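Local structure of polyketide Synthase III (4B0N) at residues Asp37-Val41 with Gly254-Ser258; Met198-Arg202 with Ala406-Leu410. The protein probably acts as a type III polyketide synthase, an acyltransferase of the chalcone/stilbene synthase family implicated in making phlorotannin monomers in a brown alga. One frame throughout, in Å; residues are numbered along the deposited sequence.

Interaction 1: Asp37-Val41 with Gly254-Ser258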
loop_
_atom_site.group_PDB
_atom_site.type_symbol
_atom_site.label_atom_id
_atom_site.label_comp_id
_atom_site.label_asym_id
_atom_site.label_seq_id
_atom_site.Cartn_x
_atom_site.Cartn_y
_atom_site.Cartn_z
ATOM N N ASP A 37 -4.500 33.192 13.363
ATOM C CA ASP A 37 -5.223 32.573 12.249
ATOM C C ASP A 37 -6.095 31.390 12.697
ATOM O O ASP A 37 -5.641 30.240 12.740
ATOM C CB ASP A 37 -4.249 32.160 11.130
ATOM C CG ASP A 37 -3.167 31.198 11.609
ATOM O OD1 ASP A 37 -2.364 31.583 12.487
ATOM O OD2 ASP A 37 -3.120 30.055 11.099
ATOM N N GLU A 38 -7.348 31.688 13.036
ATOM C CA GLU A 38 -8.302 30.660 13.457
ATOM C C GLU A 38 -9.108 30.097 12.286
ATOM O O GLU A 38 -10.331 30.240 12.217
ATOM C CB GLU A 38 -9.214 31.171 14.580
ATOM C CG GLU A 38 -8.854 30.642 15.965
ATOM C CD GLU A 38 -7.426 30.954 16.391
ATOM O OE1 GLU A 38 -7.034 32.144 16.378
ATOM O OE2 GLU A 38 -6.694 30.006 16.751
ATOM N N GLN A 39 -8.386 29.472 11.360
ATOM C CA GLN A 39 -8.973 28.686 10.282
ATOM C C GLN A 39 -8.236 27.351 10.196
ATOM O O GLN A 39 -8.153 26.735 9.129
ATOM C CB GLN A 39 -8.908 29.444 8.948
ATOM C CG GLN A 39 -9.872 30.620 8.829
ATOM C CD GLN A 39 -11.338 30.216 8.875
ATOM O OE1 GLN A 39 -11.721 29.140 8.408
ATOM N NE2 GLN A 39 -12.169 31.087 9.436
ATOM N N THR A 40 -7.703 26.919 11.340
ATOM C CA THR A 40 -6.983 25.656 11.465
ATOM C C THR A 40 -7.959 24.485 11.389
ATOM O O THR A 40 -8.981 24.472 12.080
ATOM C CB THR A 40 -6.208 25.580 12.798
ATOM O OG1 THR A 40 -5.600 26.847 13.076
ATOM C CG2 THR A 40 -5.129 24.507 12.742
ATOM N N VAL A 41 -7.637 23.516 10.537
ATOM C CA VAL A 41 -8.470 22.328 10.351
ATOM C C VAL A 41 -7.776 21.072 10.893
ATOM O O VAL A 41 -6.717 20.665 10.409
ATOM C CB VAL A 41 -8.931 22.168 8.877
ATOM C CG1 VAL A 41 -7.766 22.317 7.907
ATOM C CG2 VAL A 41 -9.652 20.845 8.665
ATOM N N GLY A 254 -12.462 16.570 8.941
ATOM C CA GLY A 254 -11.615 17.741 9.159
ATOM C C GLY A 254 -12.439 18.890 9.711
ATOM O O GLY A 254 -13.221 19.511 8.984
ATOM N N ALA A 255 -12.259 19.178 10.997
ATOM C CA ALA A 255 -13.095 20.152 11.696
ATOM C C ALA A 255 -12.318 21.359 12.209
ATOM O O ALA A 255 -11.135 21.252 12.534
ATOM C CB ALA A 255 -13.831 19.475 12.839
ATOM N N ARG A 256 -13.004 22.498 12.292
ATOM C CA ARG A 256 -12.413 23.752 12.768
ATOM C C ARG A 256 -12.474 23.824 14.301
ATOM O O ARG A 256 -12.738 22.815 14.959
ATOM C CB ARG A 256 -13.135 24.947 12.135
ATOM C CG ARG A 256 -12.245 25.884 11.331
ATOM C CD ARG A 256 -12.115 25.446 9.877
ATOM N NE ARG A 256 -13.404 25.439 9.184
ATOM C CZ ARG A 256 -13.563 25.252 7.875
ATOM N NH1 ARG A 256 -12.512 25.056 7.087
ATOM N NH2 ARG A 256 -14.783 25.267 7.349
ATOM N N LYS A 257 -12.236 25.013 14.860
ATOM C CA LYS A 257 -12.157 25.201 16.316
ATOM C C LYS A 257 -13.399 24.705 17.070
ATOM O O LYS A 257 -13.290 23.844 17.949
ATOM C CB LYS A 257 -11.860 26.671 16.669
ATOM C CG LYS A 257 -11.802 26.961 18.169
ATOM C CD LYS A 257 -11.946 28.447 18.478
ATOM C CE LYS A 257 -10.597 29.115 18.697
ATOM N NZ LYS A 257 -10.712 30.594 18.838
ATOM N N SER A 258 -14.566 25.244 16.721
ATOM C CA SER A 258 -15.800 24.942 17.452
ATOM C C SER A 258 -16.858 24.212 16.621
ATOM O O SER A 258 -18.053 24.284 16.917
ATOM C CB SER A 258 -16.384 26.216 18.065
ATOM O OG SER A 258 -15.657 26.607 19.215
HETATM O O HOH W 1 -10.756 27.701 13.508
#

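Interaction 2: Met198-Arg202 with Ala406-Leu410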
loop_
_atom_site.group_PDB
_atom_site.type_symbol
_atom_site.label_atom_id
_atom_site.label_comp_id
_atom_site.label_asym_id
_atom_site.label_seq_id
_atom_site.Cartn_x
_atom_site.Cartn_y
_atom_site.Cartn_z
ATOM N N MET A 198 -1.171 3.511 11.841
ATOM C CA MET A 198 -0.620 4.854 11.949
ATOM C C MET A 198 -0.417 5.458 10.558
ATOM O O MET A 198 -0.676 6.644 10.343
ATOM C CB MET A 198 0.696 4.844 12.739
ATOM C CG MET A 198 0.646 4.108 14.076
ATOM S SD MET A 198 -0.228 4.967 15.405
ATOM C CE MET A 198 -1.909 4.396 15.175
ATOM N N ASN A 199 0.035 4.631 9.619
ATOM C CA ASN A 199 0.246 5.059 8.237
ATOM C C ASN A 199 -1.081 5.378 7.568
ATOM O O ASN A 199 -1.196 6.359 6.833
ATOM C CB ASN A 199 1.004 3.993 7.441
ATOM C CG ASN A 199 2.341 3.635 8.065
ATOM O OD1 ASN A 199 3.387 4.107 7.627
ATOM N ND2 ASN A 199 2.310 2.808 9.102
ATOM N N GLY A 200 -2.079 4.542 7.842
ATOM C CA GLY A 200 -3.444 4.758 7.370
ATOM C C GLY A 200 -4.035 6.037 7.932
ATOM O O GLY A 200 -4.653 6.813 7.200
ATOM N N PHE A 201 -3.835 6.257 9.232
ATOM C CA PHE A 201 -4.272 7.493 9.878
ATOM C C PHE A 201 -3.653 8.730 9.226
ATOM O O PHE A 201 -4.364 9.681 8.907
ATOM C CB PHE A 201 -3.986 7.471 11.385
ATOM C CG PHE A 201 -5.121 6.934 12.215
ATOM C CD1 PHE A 201 -6.409 7.456 12.087
ATOM C CD2 PHE A 201 -4.903 5.926 13.148
ATOM C CE1 PHE A 201 -7.455 6.966 12.855
ATOM C CE2 PHE A 201 -5.946 5.431 13.919
ATOM C CZ PHE A 201 -7.222 5.953 13.773
ATOM N N ARG A 202 -2.339 8.700 9.010
ATOM C CA ARG A 202 -1.631 9.805 8.366
ATOM C C ARG A 202 -2.206 10.118 6.993
ATOM O O ARG A 202 -2.483 11.275 6.679
ATOM C CB ARG A 202 -0.141 9.493 8.227
ATOM C CG ARG A 202 0.642 9.572 9.521
ATOM C CD ARG A 202 2.127 9.665 9.232
ATOM N NE ARG A 202 2.925 9.339 10.407
ATOM C CZ ARG A 202 3.397 8.126 10.680
ATOM N NH1 ARG A 202 3.157 7.108 9.860
ATOM N NH2 ARG A 202 4.113 7.932 11.780
ATOM N N ALA A 406 9.393 3.542 14.628
ATOM C CA ALA A 406 8.332 3.847 15.577
ATOM C C ALA A 406 7.322 4.781 14.914
ATOM O O ALA A 406 7.694 5.783 14.305
ATOM C CB ALA A 406 8.908 4.469 16.836
ATOM N N GLU A 407 6.046 4.427 15.026
ATOM C CA GLU A 407 4.965 5.164 14.382
ATOM C C GLU A 407 3.914 5.562 15.405
ATOM O O GLU A 407 3.324 4.699 16.057
ATOM C CB GLU A 407 4.321 4.304 13.291
ATOM C CG GLU A 407 4.693 4.688 11.865
ATOM C CD GLU A 407 6.139 4.390 11.513
ATOM O OE1 GLU A 407 6.648 3.319 11.912
ATOM O OE2 GLU A 407 6.758 5.223 10.816
ATOM N N GLY A 408 3.672 6.864 15.537
ATOM C CA GLY A 408 2.746 7.355 16.553
ATOM C C GLY A 408 1.874 8.525 16.151
ATOM O O GLY A 408 2.135 9.194 15.150
ATOM N N ILE A 409 0.829 8.761 16.943
ATOM C CA ILE A 409 -0.087 9.893 16.758
ATOM C C ILE A 409 -0.388 10.566 18.100
ATOM O O ILE A 409 -0.333 9.922 19.155
ATOM C CB ILE A 409 -1.413 9.479 16.074
ATOM C CG1 ILE A 409 -2.030 8.255 16.767
ATOM C CG2 ILE A 409 -1.195 9.231 14.584
ATOM C CD1 ILE A 409 -3.524 8.108 16.575
ATOM N N LEU A 410 -0.698 11.859 18.051
ATOM C CA LEU A 410 -0.983 12.636 19.256
ATOM C C LEU A 410 -2.410 13.160 19.253
ATOM O O LEU A 410 -2.830 13.850 18.321
ATOM C CB LEU A 410 0.016 13.792 19.415
ATOM C CG LEU A 410 -0.128 14.782 20.579
ATOM C CD1 LEU A 410 -0.094 14.092 21.935
ATOM C CD2 LEU A 410 0.956 15.846 20.503
#

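Interaction 1: Asp37-Val41 with Gly254-Ser258
Arg256 lies across the chain at Gln39-Thr40, touching it with its aliphatic stem. Its CA begins the contact, aiming a CA-H...O interaction at Thr40 O (3.6 Å, 164° at the hydrogen). CB only grazes that carbonyl; CG packs against it, 3.6 Å from Thr40 O. A bend at chi2 (88°) sets CD 4.0 Å from Gln39 OE1, and another at chi3 directs NE. Gln39 OE1 lies over one face of the guanidinium, too far from NE to bond, with the amide plane turned 57° from it. NE instead forms a salt bridge with Glu259, and NH2 at the tip is likewise hydrogen-bonded just outside the segments, so Gln39 only covers a group whose charge is paired by another residue. At the outer end, Lys257 NZ comes 3.4 Å from Glu38 CG but remains 4.6 Å from Glu38 OE2, an attraction of opposite charges short of a salt bridge. A water links Glu38 O to Lys257 N through two weak bonds. Toward the interior, Val41 CG2 rests on the bare backbone of Gly254, 3.6 Å from its C atom. Beyond it, Ala255 and Tyr42 join by backbone hydrogen bonding, so this loosely held loop pair is the frayed end of an antiparallel strand pair, 42-51 with 245-255, at the edge of a mixed sheet in the thiolase fold.

Interaction 2: Met198-Arg202 with Ala406-Leu410
Met198 and Glu407 meet where helix 196-210, one of the two buried helices in the middle layer of the thiolase fold, lies on the sheet containing strand 405-413; the two short segments are 8.5 Å apart at their axes and cross at 48°. Apolar packing is dense along the methionine. Its side chain runs past that of Glu407 in the opposite direction, with Met198 CB 3.7 Å from Glu407 CB and Met198 CG 3.4 Å from Glu407 O. The bend at chi2 (-74°) brings Met198 SD over Gly408 CA and 4.0 Å from Ile409 CG1; that at chi3 (89°) turns Met198 CE toward the same CG1. Cutting Met198 back to an alanine is likely to open a gap over Gly408 and take the sulfur and methyl from Ile409. The contact is slacker at Phe201, whose CD2 approaches Ile409 CD1 only to 4.3 Å. The ion pair is buried too, yet loose: Arg202 NH2 and Glu407 OE2 form a long salt bridge of 3.9 Å, with guanidinium and carboxylate planes nearly perpendicular. Each group has a firmer partner, Arg202 NH2 bonding to His271 O and Glu407 OE1 to Ser401 OG. Nearest the guanidinium is the glutamate's methylene: Glu407 CG meets its edge, in its plane, 3.3 Å from Arg202 NH2.

How the interactions relate
The segments alternate along the chain: 37-41, 198-202, 254-258, 406-410. Interaction 1 lies at the periphery, about 29 Å from the chain's centre, and interaction 2 deeper, at about 11 Å; their own centres are about 21 Å apart and they do not touch. They lie at different sheets: interaction 1 at the end of strand pair 42-51 and 245-255, interaction 2 where helix 196-210 packs on the sheet of 265-274 and 405-413. The chain leaving 254-258 soon enters strand 265-274, which pairs with 405-413, and Arg256 touches Pro212, just beyond helix 196-210. Thus interaction 2 joins the N- and C-terminal family regions in the core, while interaction 1 lies where the chain enters outer strand 42-51.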